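PDB 2ZIG: putative modification methylase from Thermus thermophilus, which probably transfers a methyl group from S-adenosyl-L-methionine to the N4 amino group of cytosine in DNA, as a member of the N(4)/N(6)-methyltransferase family. Local coordinates for residues E31-A34 with S35-E38; L76-V79 with W80-V83; Q186-K189 with S190-P193; L192-E195 with D196-F200; A273-R276 with F277-V281. All blocks are in the same frame, centred on the assembly; numbering follows the deposited sequence.

Overall arrangement
All five contacts are local, each between side chains a few residues apart on or beside one helix. Interactions 1 and 2 are neighbours, with centres 11 Å apart: L33 CD1 lies 4.0 Å from V79 CG1, so helix 29-34 packs on helix 66-86 beside D28 and A29, which bind S-adenosyl-L-methionine. Interaction 5, its centre about 25 Å from that of interaction 1, reaches the cofactor site from another helix, the R276 side chain coming within about 3 Å of those of T246 and T248. Interactions 3 and 4 share L192 and P193, lie away from these sites and both touch the second subunit; the centres of interactions 1 and 4 are about 35 Å apart.

Interaction 1. Residues E31-A34 with S35-E38; sequences EVLA and SFPE
V32 and F36 lie side by side and point the same way, with V32 CG1 3.5 Å from F36 CZ. A chi1 of 177° points V32 CG1 away from its own N and makes it the branch that meets the far end of the ring. L33 reaches the same ring from another direction, its CD2 3.9 Å from F36 CE2. One ring face is also covered by a polar atom, since V32 O stands 3.7 Å above the plane, over the ring centre. That oxygen is gripped twice by S35. S35 OG, turned to lie between its own backbone N and carbonyl carbon (chi1 78°), donates a 2.6 Å bond to V32 O in the carbonyl plane, on a lone pair. S35 N gives V32 O a second bond of 2.9 Å, from above that plane. F36 N in turn bonds to L33 O at 2.8 Å, so the chain is still tied to the helix as it turns off. An alanine in place of F36 would leave V32 CG1 and L33 CD2 without their aromatic partner and would probably open a gap beside them. Beyond the two segments, V32 and L33 touch V263 and F36 touches L261, both on strand 259-264, and the F36 ring meets that of H25 on strand 22-26. L33 and A34 also pack against E82 of helix 66-86.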
loop_
_atom_site.group_PDB
_atom_site.type_symbol
_atom_site.label_atom_id
_atom_site.label_comp_id
_atom_site.label_asym_id
_atom_site.label_seq_id
_atom_site.Cartn_x
_atom_site.Cartn_y
_atom_site.Cartn_z
ATOM N N GLU B 31 4.992 -26.424 7.942
ATOM C CA GLU B 31 5.447 -27.605 8.662
ATOM C C GLU B 31 6.845 -27.443 9.254
ATOM O O GLU B 31 7.061 -27.731 10.427
ATOM C CB GLU B 31 5.417 -28.816 7.733
ATOM C CG GLU B 31 4.059 -29.048 7.092
ATOM C CD GLU B 31 4.010 -30.318 6.263
ATOM O OE1 GLU B 31 2.983 -30.552 5.583
ATOM O OE2 GLU B 31 5.000 -31.082 6.296
ATOM N N VAL B 32 7.790 -26.981 8.441
ATOM C CA VAL B 32 9.162 -26.799 8.902
ATOM C C VAL B 32 9.251 -25.736 9.989
ATOM O O VAL B 32 9.863 -25.955 11.033
ATOM C CB VAL B 32 10.095 -26.418 7.735
ATOM C CG1 VAL B 32 11.504 -26.154 8.247
ATOM C CG2 VAL B 32 10.113 -27.543 6.706
ATOM N N LEU B 33 8.633 -24.584 9.753
ATOM C CA LEU B 33 8.669 -23.516 10.742
ATOM C C LEU B 33 8.076 -23.985 12.064
ATOM O O LEU B 33 8.612 -23.692 13.135
ATOM C CB LEU B 33 7.900 -22.287 10.244
ATOM C CG LEU B 33 8.430 -21.582 8.991
ATOM C CD1 LEU B 33 7.607 -20.338 8.739
ATOM C CD2 LEU B 33 9.892 -21.226 9.164
ATOM N N ALA B 34 6.969 -24.717 11.986
ATOM C CA ALA B 34 6.307 -25.216 13.185
ATOM C C ALA B 34 7.249 -26.071 14.023
ATOM O O ALA B 34 7.011 -26.270 15.209
ATOM C CB ALA B 34 5.073 -26.017 12.811
ATOM N N SER B 35 8.321 -26.564 13.411
ATOM C CA SER B 35 9.270 -27.404 14.128
ATOM C C SER B 35 10.421 -26.633 14.758
ATOM O O SER B 35 11.344 -27.240 15.306
ATOM C CB SER B 35 9.830 -28.483 13.203
ATOM O OG SER B 35 10.819 -27.958 12.342
ATOM N N PHE B 36 10.380 -25.303 14.674
ATOM C CA PHE B 36 11.427 -24.475 15.271
ATOM C C PHE B 36 10.914 -23.883 16.579
ATOM O O PHE B 36 9.726 -23.587 16.710
ATOM C CB PHE B 36 11.839 -23.322 14.343
ATOM C CG PHE B 36 12.406 -23.764 13.026
ATOM C CD1 PHE B 36 13.104 -24.961 12.913
ATOM C CD2 PHE B 36 12.276 -22.957 11.901
ATOM C CE1 PHE B 36 13.668 -25.352 11.695
ATOM C CE2 PHE B 36 12.835 -23.334 10.681
ATOM C CZ PHE B 36 13.532 -24.535 10.577
ATOM N N PRO B 37 11.811 -23.690 17.562
ATOM C CA PRO B 37 11.456 -23.131 18.873
ATOM C C PRO B 37 10.974 -21.688 18.795
ATOM O O PRO B 37 11.464 -20.900 17.983
ATOM C CB PRO B 37 12.751 -23.265 19.665
ATOM C CG PRO B 37 13.801 -23.110 18.606
ATOM C CD PRO B 37 13.260 -23.939 17.470
ATOM N N GLU B 38 10.017 -21.348 19.651
ATOM C CA GLU B 38 9.454 -20.006 19.693
ATOM C C GLU B 38 10.487 -18.952 20.066
ATOM O O GLU B 38 11.489 -19.248 20.710
ATOM C CB GLU B 38 8.299 -19.954 20.690
ATOM C CG GLU B 38 7.736 -18.556 20.905
ATOM C CD GLU B 38 6.705 -18.506 22.016
ATOM O OE1 GLU B 38 7.012 -18.985 23.129
ATOM O OE2 GLU B 38 5.594 -17.983 21.778
#

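Interaction 2. Residues L76-V79 with W80-V83; sequences LDRV and WREV
W80 lays its indole over the preceding helical turn, one face covered by L76 O, which stands 3.2 Å above the ring plane and toward its rim. Its chi1 of -53° keeps CG beside the backbone N and turns the ring back over L76. There L76 CB comes to 3.4 Å from W80 NE1. The same L76 O accepts the backbone bond from W80 N, at 2.9 Å. V79 gives one methyl to two neighbours: with chi1 at 176°, V79 CG1 reaches W80 CE3 at 4.1 Å and V83 CG2 at 4.4 Å. The D77 and W80 side chains cross at about a right angle, their carboxylate and ring planes 55° apart, with D77 OD1 3.5 Å from W80 CD1. A water in the ring plane joins the two, accepting from W80 NE1 and donating to D77 OD1 at 2.8 Å. Around this core, W80 packs on I119 and C123 of helix 115-125 and on L93 and I95 of strand 91-97. A phenylalanine in place of W80 would probably leave the water without its indole donor and thin the packing against L76 CB. The chemistry is therefore mixed: the indole is largely enclosed by apolar groups, yet its one polar atom is satisfied through water by a carboxylate whose OD2 forms a salt bridge with R122, so that negative charge is probably well balanced.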
loop_
_atom_site.group_PDB
_atom_site.type_symbol
_atom_site.label_atom_id
_atom_site.label_comp_id
_atom_site.label_asym_id
_atom_site.label_seq_id
_atom_site.Cartn_x
_atom_site.Cartn_y
_atom_site.Cartn_z
ATOM N N LEU B 76 -0.706 -18.363 3.003
ATOM C CA LEU B 76 0.284 -17.437 3.526
ATOM C C LEU B 76 0.058 -17.192 5.013
ATOM O O LEU B 76 1.010 -17.132 5.788
ATOM C CB LEU B 76 0.213 -16.095 2.786
ATOM C CG LEU B 76 0.390 -16.067 1.266
ATOM C CD1 LEU B 76 0.328 -14.618 0.804
ATOM C CD2 LEU B 76 1.720 -16.689 0.860
ATOM N N ASP B 77 -1.203 -17.047 5.411
ATOM C CA ASP B 77 -1.525 -16.801 6.812
ATOM C C ASP B 77 -0.986 -17.870 7.766
ATOM O O ASP B 77 -0.564 -17.560 8.882
ATOM C CB ASP B 77 -3.039 -16.657 6.989
ATOM C CG ASP B 77 -3.535 -15.259 6.666
ATOM O OD1 ASP B 77 -2.751 -14.462 6.103
ATOM O OD2 ASP B 77 -4.706 -14.952 6.972
ATOM N N ARG B 78 -0.995 -19.125 7.334
ATOM C CA ARG B 78 -0.491 -20.194 8.184
ATOM C C ARG B 78 1.017 -20.049 8.371
ATOM O O ARG B 78 1.582 -20.500 9.376
ATOM C CB ARG B 78 -0.821 -21.553 7.577
ATOM C CG ARG B 78 -2.289 -21.942 7.698
ATOM C CD ARG B 78 -2.502 -23.360 7.184
ATOM N NE ARG B 78 -2.043 -23.488 5.804
ATOM C CZ ARG B 78 -1.977 -24.635 5.135
ATOM N NH1 ARG B 78 -2.341 -25.770 5.720
ATOM N NH2 ARG B 78 -1.539 -24.646 3.880
ATOM N N VAL B 79 1.663 -19.416 7.396
ATOM C CA VAL B 79 3.098 -19.178 7.464
ATOM C C VAL B 79 3.357 -17.979 8.380
ATOM O O VAL B 79 4.230 -18.026 9.248
ATOM C CB VAL B 79 3.676 -18.879 6.069
ATOM C CG1 VAL B 79 5.155 -18.536 6.173
ATOM C CG2 VAL B 79 3.466 -20.082 5.160
ATOM N N TRP B 80 2.585 -16.912 8.193
ATOM C CA TRP B 80 2.738 -15.707 9.009
ATOM C C TRP B 80 2.505 -16.059 10.487
ATOM O O TRP B 80 3.120 -15.465 11.382
ATOM C CB TRP B 80 1.742 -14.614 8.569
ATOM C CG TRP B 80 1.739 -14.258 7.089
ATOM C CD1 TRP B 80 0.651 -13.881 6.352
ATOM C CD2 TRP B 80 2.859 -14.232 6.184
ATOM N NE1 TRP B 80 1.019 -13.629 5.053
ATOM C CE2 TRP B 80 2.366 -13.835 4.922
ATOM C CE3 TRP B 80 4.228 -14.507 6.318
ATOM C CZ2 TRP B 80 3.196 -13.707 3.795
ATOM C CZ3 TRP B 80 5.052 -14.381 5.202
ATOM C CH2 TRP B 80 4.530 -13.983 3.955
ATOM N N ARG B 81 1.616 -17.021 10.742
ATOM C CA ARG B 81 1.322 -17.450 12.120
ATOM C C ARG B 81 2.561 -18.020 12.786
ATOM O O ARG B 81 2.869 -17.680 13.922
ATOM C CB ARG B 81 0.223 -18.511 12.160
ATOM C CG ARG B 81 -1.183 -17.964 12.113
ATOM C CD ARG B 81 -2.176 -18.959 12.704
ATOM N NE ARG B 81 -3.550 -18.481 12.571
ATOM C CZ ARG B 81 -4.179 -18.333 11.409
ATOM N NH1 ARG B 81 -3.559 -18.635 10.273
ATOM N NH2 ARG B 81 -5.422 -17.868 11.381
ATOM N N GLU B 82 3.260 -18.904 12.085
ATOM C CA GLU B 82 4.480 -19.487 12.629
ATOM C C GLU B 82 5.545 -18.406 12.784
ATOM O O GLU B 82 6.275 -18.384 13.776
ATOM C CB GLU B 82 5.012 -20.601 11.716
ATOM C CG GLU B 82 4.222 -21.897 11.784
ATOM C CD GLU B 82 4.025 -22.376 13.210
ATOM O OE1 GLU B 82 5.019 -22.466 13.955
ATOM O OE2 GLU B 82 2.873 -22.663 13.586
ATOM N N VAL B 83 5.640 -17.517 11.797
ATOM C CA VAL B 83 6.618 -16.437 11.858
ATOM C C VAL B 83 6.387 -15.622 13.125
ATOM O O VAL B 83 7.328 -15.283 13.833
ATOM C CB VAL B 83 6.508 -15.485 10.637
ATOM C CG1 VAL B 83 7.302 -14.188 10.906
ATOM C CG2 VAL B 83 7.044 -16.184 9.390
HETATM O O HOH W 1 -1.606 -13.212 3.898
#

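Interaction 3. Residues Q186-K189 with S190-P193; sequences QREK and SRLP
S190 closes the helix 184-190 by bonding back to Q186, while R191 is the first residue to leave helical geometry: this is the C-terminal end of a helix, followed by a short linker to helix 194-200. The tight part is centred on buried S190. Its OG, beside the backbone N and opposite the carbonyl carbon (chi1 -50°), is brought over the preceding turn and donates to Q186 O at 2.6 Å. The approach is fairly direct, with a C=O...donor angle of 151° and the donor slightly tilted from the carbonyl plane. S190 CB follows closely behind, 3.0 Å from Q186 O. The hydroxyl oxygen has a further partner in V235, with whose backbone N it is hydrogen-bonded, so this buried polar group ties the end of the helix to the neighbouring loop. S190 N reaches R187 O at 3.2 Å from well above the carbonyl plane, and R191 N makes a weak bond to that oxygen.

The solvent side, where E188 and K189 are exposed, is looser. E188 and R191 cross with their carboxylate and guanidinium planes 81° apart, and the nearest approach of these side chains, E188 CG to R191 NH1, is 4.1 Å. The arginine edge faces the second subunit instead: R187 and R191 converge on its E158, which forms a salt bridge with R187 NE and a long, weak ion pair with R191 NH2. Between these two arginines, R187 NH1 and R191 NH2 are 4.3 Å apart.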
loop_
_atom_site.group_PDB
_atom_site.type_symbol
_atom_site.label_atom_id
_atom_site.label_comp_id
_atom_site.label_asym_id
_atom_site.label_seq_id
_atom_site.Cartn_x
_atom_site.Cartn_y
_atom_site.Cartn_z
ATOM N N GLN B 186 27.355 -5.643 19.446
ATOM C CA GLN B 186 26.327 -5.803 18.423
ATOM C C GLN B 186 25.906 -4.424 17.927
ATOM O O GLN B 186 25.744 -4.206 16.726
ATOM C CB GLN B 186 25.109 -6.559 18.963
ATOM C CG GLN B 186 25.205 -8.080 18.818
ATOM C CD GLN B 186 23.916 -8.787 19.200
ATOM O OE1 GLN B 186 23.321 -8.487 20.233
ATOM N NE2 GLN B 186 23.484 -9.733 18.372
ATOM N N ARG B 187 25.742 -3.496 18.860
ATOM C CA ARG B 187 25.357 -2.140 18.513
ATOM C C ARG B 187 26.491 -1.489 17.725
ATOM O O ARG B 187 26.270 -0.885 16.674
ATOM C CB ARG B 187 25.073 -1.341 19.781
ATOM C CG ARG B 187 23.929 -1.894 20.617
ATOM C CD ARG B 187 23.752 -1.052 21.864
ATOM N NE ARG B 187 23.633 0.359 21.515
ATOM C CZ ARG B 187 23.988 1.365 22.308
ATOM N NH1 ARG B 187 23.840 2.616 21.894
ATOM N NH2 ARG B 187 24.499 1.123 23.510
ATOM N N GLU B 188 27.710 -1.631 18.237
ATOM C CA GLU B 188 28.887 -1.068 17.588
ATOM C C GLU B 188 29.123 -1.615 16.190
ATOM O O GLU B 188 29.501 -0.872 15.291
ATOM C CB GLU B 188 30.132 -1.323 18.440
ATOM C CG GLU B 188 30.308 -0.326 19.564
ATOM C CD GLU B 188 31.464 -0.665 20.480
ATOM O OE1 GLU B 188 31.931 0.249 21.193
ATOM O OE2 GLU B 188 31.900 -1.840 20.498
ATOM N N LYS B 189 28.905 -2.913 16.008
ATOM C CA LYS B 189 29.128 -3.553 14.709
ATOM C C LYS B 189 27.949 -3.412 13.744
ATOM O O LYS B 189 28.075 -3.704 12.555
ATOM C CB LYS B 189 29.423 -5.044 14.903
ATOM C CG LYS B 189 30.715 -5.364 15.647
ATOM C CD LYS B 189 31.923 -5.283 14.733
ATOM C CE LYS B 189 33.164 -5.837 15.421
ATOM N NZ LYS B 189 32.957 -7.243 15.891
ATOM N N SER B 190 26.808 -2.961 14.255
ATOM C CA SER B 190 25.618 -2.824 13.428
ATOM C C SER B 190 25.220 -1.381 13.200
ATOM O O SER B 190 24.333 -1.102 12.395
ATOM C CB SER B 190 24.451 -3.565 14.077
ATOM O OG SER B 190 24.826 -4.884 14.421
ATOM N N ARG B 191 25.853 -0.465 13.922
ATOM C CA ARG B 191 25.540 0.943 13.773
ATOM C C ARG B 191 25.775 1.319 12.318
ATOM O O ARG B 191 26.778 0.932 11.720
ATOM C CB ARG B 191 26.426 1.791 14.696
ATOM C CG ARG B 191 26.193 3.292 14.581
ATOM C CD ARG B 191 27.012 4.065 15.600
ATOM N NE ARG B 191 26.652 3.707 16.971
ATOM C CZ ARG B 191 27.489 3.168 17.855
ATOM N NH1 ARG B 191 28.749 2.916 17.520
ATOM N NH2 ARG B 191 27.066 2.881 19.078
ATOM N N LEU B 192 24.844 2.071 11.749
ATOM C CA LEU B 192 24.964 2.481 10.362
ATOM C C LEU B 192 25.624 3.841 10.231
ATOM O O LEU B 192 25.344 4.753 11.018
ATOM C CB LEU B 192 23.584 2.535 9.709
ATOM C CG LEU B 192 22.956 1.192 9.334
ATOM C CD1 LEU B 192 21.485 1.362 9.071
ATOM C CD2 LEU B 192 23.652 0.638 8.112
ATOM N N PRO B 193 26.515 3.995 9.237
ATOM C CA PRO B 193 27.187 5.279 9.030
ATOM C C PRO B 193 26.067 6.257 8.682
ATOM O O PRO B 193 25.040 5.859 8.119
ATOM C CB PRO B 193 28.093 5.013 7.829
ATOM C CG PRO B 193 28.327 3.536 7.887
ATOM C CD PRO B 193 26.968 3.003 8.251
#

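Interaction 4. Residues L192-E195 with D196-F200; sequences LPKE and DFHRF
K194 meets the H198 ring at its edge, K194 CG lying in the ring plane 3.5 Å from H198 CD2, while F197 CD2 stands over one face, toward the rim. The two side chains of K194 and H198 run side by side and point the same way. The F200 ring has D196 O 3.1 Å above one face, offset to the rim. The L192 and F200 side chains cross at about a right angle, L192 CD2 4.0 Å from F200 CE2, and make the apolar side of the contact, where both also pack on R230 of helix 222-232. E195 O lies over one face of the R199 guanidinium, while E195 OE2 is at its edge, in plane; the shorter charged approach is from E195 OE1 to R199 NH2, at 3.1 Å. A chi1 of -176° sends the E195 chain outward, fully extended, and carries its carboxylate alongside the arginine, their planes 53° apart. D196 adds a second acid: its OD1 is 3.3 Å from R199 NH1, well out of the guanidinium plane, so this pairing rests on charge alone. The arginine probably eases the repulsion between the two neighbouring carboxylates. D196 OD2 also packs against the P193 ring, 3.2 Å from P193 CD. The F197 ring meets Y157 of the second subunit edge-to-face and stacks on F201.

Backbone bonds from F197 N to P193 O and from H198 N to K194 O begin the helix, with P193 at the N-cap. The arrangement is thus a helix N-terminus carrying an E195-D196-R199 salt-bridge network, with E195 and R199 in the i to i+4 spacing.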
loop_
_atom_site.group_PDB
_atom_site.type_symbol
_atom_site.label_atom_id
_atom_site.label_comp_id
_atom_site.label_asym_id
_atom_site.label_seq_id
_atom_site.Cartn_x
_atom_site.Cartn_y
_atom_site.Cartn_z
ATOM N N LEU B 192 24.844 2.071 11.749
ATOM C CA LEU B 192 24.964 2.481 10.362
ATOM C C LEU B 192 25.624 3.841 10.231
ATOM O O LEU B 192 25.344 4.753 11.018
ATOM C CB LEU B 192 23.584 2.535 9.709
ATOM C CG LEU B 192 22.956 1.192 9.334
ATOM C CD1 LEU B 192 21.485 1.362 9.071
ATOM C CD2 LEU B 192 23.652 0.638 8.112
ATOM N N PRO B 193 26.515 3.995 9.237
ATOM C CA PRO B 193 27.187 5.279 9.030
ATOM C C PRO B 193 26.067 6.257 8.682
ATOM O O PRO B 193 25.040 5.859 8.119
ATOM C CB PRO B 193 28.093 5.013 7.829
ATOM C CG PRO B 193 28.327 3.536 7.887
ATOM C CD PRO B 193 26.968 3.003 8.251
ATOM N N LYS B 194 26.253 7.523 9.019
ATOM C CA LYS B 194 25.237 8.530 8.755
ATOM C C LYS B 194 24.729 8.491 7.309
ATOM O O LYS B 194 23.523 8.520 7.066
ATOM C CB LYS B 194 25.798 9.916 9.079
ATOM C CG LYS B 194 24.798 11.054 8.955
ATOM C CD LYS B 194 25.440 12.412 9.273
ATOM C CE LYS B 194 25.912 12.496 10.728
ATOM N NZ LYS B 194 26.987 11.505 11.069
ATOM N N GLU B 195 25.645 8.406 6.351
ATOM C CA GLU B 195 25.255 8.389 4.948
ATOM C C GLU B 195 24.260 7.284 4.603
ATOM O O GLU B 195 23.233 7.543 3.970
ATOM C CB GLU B 195 26.483 8.260 4.043
ATOM C CG GLU B 195 26.136 8.335 2.558
ATOM C CD GLU B 195 27.343 8.174 1.648
ATOM O OE1 GLU B 195 27.943 7.074 1.636
ATOM O OE2 GLU B 195 27.689 9.149 0.940
ATOM N N ASP B 196 24.559 6.056 5.009
ATOM C CA ASP B 196 23.677 4.942 4.713
ATOM C C ASP B 196 22.350 5.081 5.445
ATOM O O ASP B 196 21.282 4.850 4.866
ATOM C CB ASP B 196 24.339 3.620 5.099
ATOM C CG ASP B 196 25.668 3.406 4.398
ATOM O OD1 ASP B 196 25.755 3.687 3.181
ATOM O OD2 ASP B 196 26.626 2.944 5.061
ATOM N N PHE B 197 22.418 5.470 6.714
ATOM C CA PHE B 197 21.217 5.618 7.525
ATOM C C PHE B 197 20.168 6.477 6.831
ATOM O O PHE B 197 19.013 6.078 6.692
ATOM C CB PHE B 197 21.564 6.247 8.870
ATOM C CG PHE B 197 20.411 6.307 9.822
ATOM C CD1 PHE B 197 20.157 5.250 10.692
ATOM C CD2 PHE B 197 19.561 7.402 9.831
ATOM C CE1 PHE B 197 19.068 5.281 11.559
ATOM C CE2 PHE B 197 18.468 7.449 10.691
ATOM C CZ PHE B 197 18.218 6.386 11.558
ATOM N N HIS B 198 20.574 7.669 6.403
ATOM C CA HIS B 198 19.646 8.578 5.743
ATOM C C HIS B 198 19.180 8.055 4.397
ATOM O O HIS B 198 18.046 8.291 3.998
ATOM C CB HIS B 198 20.279 9.968 5.632
ATOM C CG HIS B 198 20.439 10.638 6.963
ATOM N ND1 HIS B 198 19.366 10.915 7.784
ATOM C CD2 HIS B 198 21.544 11.005 7.654
ATOM C CE1 HIS B 198 19.801 11.420 8.924
ATOM N NE2 HIS B 198 21.120 11.484 8.873
ATOM N N ARG B 199 20.043 7.316 3.711
ATOM C CA ARG B 199 19.656 6.740 2.434
ATOM C C ARG B 199 18.679 5.575 2.633
ATOM O O ARG B 199 17.712 5.446 1.885
ATOM C CB ARG B 199 20.879 6.233 1.683
ATOM C CG ARG B 199 20.567 5.691 0.297
ATOM C CD ARG B 199 21.810 5.064 -0.303
ATOM N NE ARG B 199 22.969 5.922 -0.088
ATOM C CZ ARG B 199 24.195 5.464 0.136
ATOM N NH1 ARG B 199 24.409 4.153 0.171
ATOM N NH2 ARG B 199 25.202 6.310 0.337
ATOM N N PHE B 200 18.926 4.743 3.644
ATOM C CA PHE B 200 18.076 3.579 3.907
ATOM C C PHE B 200 16.748 3.885 4.595
ATOM O O PHE B 200 15.688 3.417 4.161
ATOM C CB PHE B 200 18.802 2.551 4.773
ATOM C CG PHE B 200 20.081 2.046 4.195
ATOM C CD1 PHE B 200 20.411 2.273 2.862
ATOM C CD2 PHE B 200 20.947 1.293 4.982
ATOM C CE1 PHE B 200 21.576 1.757 2.324
ATOM C CE2 PHE B 200 22.116 0.773 4.452
ATOM C CZ PHE B 200 22.433 1.001 3.123
#

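Interaction 5. Residues A273-R276 with F277-V281; sequences AKER and FAREV
R276 runs from the helix toward E280, one turn on, with its chain extended from CG to NE. R276 CB lies against the next backbone nitrogen, F277 N, at 3.1 Å, with R279 NH2 farther off at 4.1 Å. The next atom, R276 CG, meets E280 CG at 4.0 Å, so the two side chains touch first through their carbons. With chi1 at -173°, CG swings away from R276's own N, and the straight chain beyond it brings R276 NE to the E280 carboxylate, though only within 4.0 Å of E280 OE2. That oxygen lies at the edge of the guanidinium, in its plane, making a long salt bridge. The carboxylate plane is turned 56° from the guanidinium plane. The tip has a closer partner, for R276 NH2 is hydrogen-bonded to T248 OG1 and more weakly to T246 OG1.

R279 folds back over the helix, bent at chi3 (-57°), and lays one face of its guanidinium over R276 CA, 3.7 Å from the plane. R276 O accepts from both R279 N and E280 N, each at 2.8 Å, as the helix nears its end. F277 packs on I251 and A254 of helix 248-255 and on L286 of strand 286-289, with V281 CG2 3.6 Å above its ring centre. The arrangement is the C-terminal turn of a helix flanking the Rossmann-like methyltransferase sheet, with one arginine reaching T246 and T248 of the S-adenosyl-L-methionine site.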
loop_
_atom_site.group_PDB
_atom_site.type_symbol
_atom_site.label_atom_id
_atom_site.label_comp_id
_atom_site.label_asym_id
_atom_site.label_seq_id
_atom_site.Cartn_x
_atom_site.Cartn_y
_atom_site.Cartn_z
ATOM N N ALA B 273 20.345 -22.526 -4.707
ATOM C CA ALA B 273 20.627 -21.651 -3.581
ATOM C C ALA B 273 21.997 -21.954 -2.984
ATOM O O ALA B 273 22.799 -21.047 -2.760
ATOM C CB ALA B 273 19.552 -21.818 -2.519
ATOM N N LYS B 274 22.255 -23.232 -2.717
ATOM C CA LYS B 274 23.531 -23.655 -2.149
ATOM C C LYS B 274 24.705 -23.257 -3.028
ATOM O O LYS B 274 25.728 -22.802 -2.522
ATOM C CB LYS B 274 23.563 -25.173 -1.944
ATOM C CG LYS B 274 24.975 -25.718 -1.773
ATOM C CD LYS B 274 25.004 -27.214 -1.456
ATOM C CE LYS B 274 24.486 -27.498 -0.053
ATOM N NZ LYS B 274 24.860 -28.863 0.421
ATOM N N GLU B 275 24.559 -23.448 -4.339
ATOM C CA GLU B 275 25.613 -23.106 -5.296
ATOM C C GLU B 275 25.802 -21.590 -5.391
ATOM O O GLU B 275 26.925 -21.090 -5.458
ATOM C CB GLU B 275 25.276 -23.687 -6.680
ATOM C CG GLU B 275 25.289 -25.233 -6.736
ATOM C CD GLU B 275 24.704 -25.806 -8.027
ATOM O OE1 GLU B 275 24.611 -27.044 -8.136
ATOM O OE2 GLU B 275 24.332 -25.034 -8.933
ATOM N N ARG B 276 24.691 -20.863 -5.391
ATOM C CA ARG B 276 24.731 -19.412 -5.478
ATOM C C ARG B 276 25.371 -18.860 -4.205
ATOM O O ARG B 276 26.258 -18.006 -4.259
ATOM C CB ARG B 276 23.309 -18.852 -5.638
ATOM C CG ARG B 276 23.266 -17.360 -5.898
ATOM C CD ARG B 276 21.846 -16.792 -5.842
ATOM N NE ARG B 276 21.876 -15.331 -5.832
ATOM C CZ ARG B 276 20.807 -14.552 -5.701
ATOM N NH1 ARG B 276 20.950 -13.233 -5.706
ATOM N NH2 ARG B 276 19.600 -15.083 -5.564
ATOM N N PHE B 277 24.919 -19.368 -3.064
ATOM C CA PHE B 277 25.413 -18.948 -1.761
ATOM C C PHE B 277 26.930 -19.058 -1.704
ATOM O O PHE B 277 27.618 -18.105 -1.337
ATOM C CB PHE B 277 24.796 -19.829 -0.676
ATOM C CG PHE B 277 25.102 -19.385 0.732
ATOM C CD1 PHE B 277 24.193 -18.606 1.441
ATOM C CD2 PHE B 277 26.269 -19.797 1.367
ATOM C CE1 PHE B 277 24.434 -18.249 2.766
ATOM C CE2 PHE B 277 26.526 -19.447 2.692
ATOM C CZ PHE B 277 25.604 -18.670 3.398
ATOM N N ALA B 278 27.446 -20.228 -2.073
ATOM C CA ALA B 278 28.883 -20.471 -2.055
ATOM C C ALA B 278 29.598 -19.598 -3.076
ATOM O O ALA B 278 30.817 -19.466 -3.051
ATOM C CB ALA B 278 29.169 -21.954 -2.333
ATOM N N ARG B 279 28.828 -19.000 -3.973
ATOM C CA ARG B 279 29.380 -18.147 -5.012
ATOM C C ARG B 279 29.428 -16.702 -4.513
ATOM O O ARG B 279 30.366 -15.960 -4.806
ATOM C CB ARG B 279 28.485 -18.251 -6.250
ATOM C CG ARG B 279 29.148 -17.996 -7.589
ATOM C CD ARG B 279 28.109 -18.136 -8.705
ATOM N NE ARG B 279 27.474 -19.454 -8.691
ATOM C CZ ARG B 279 26.186 -19.677 -8.937
ATOM N NH1 ARG B 279 25.713 -20.915 -8.898
ATOM N NH2 ARG B 279 25.365 -18.669 -9.210
ATOM N N GLU B 280 28.424 -16.320 -3.729
ATOM C CA GLU B 280 28.315 -14.954 -3.212
ATOM C C GLU B 280 28.776 -14.772 -1.763
ATOM O O GLU B 280 28.937 -13.645 -1.308
ATOM C CB GLU B 280 26.859 -14.484 -3.312
ATOM C CG GLU B 280 26.128 -14.940 -4.567
ATOM C CD GLU B 280 26.397 -14.067 -5.771
ATOM O OE1 GLU B 280 27.578 -13.776 -6.057
ATOM O OE2 GLU B 280 25.420 -13.676 -6.442
ATOM N N VAL B 281 28.978 -15.861 -1.030
ATOM C CA VAL B 281 29.384 -15.738 0.364
ATOM C C VAL B 281 30.754 -16.322 0.642
ATOM O O VAL B 281 30.877 -17.487 1.016
ATOM C CB VAL B 281 28.387 -16.426 1.308
ATOM C CG1 VAL B 281 28.766 -16.134 2.751
ATOM C CG2 VAL B 281 26.976 -15.961 1.014
#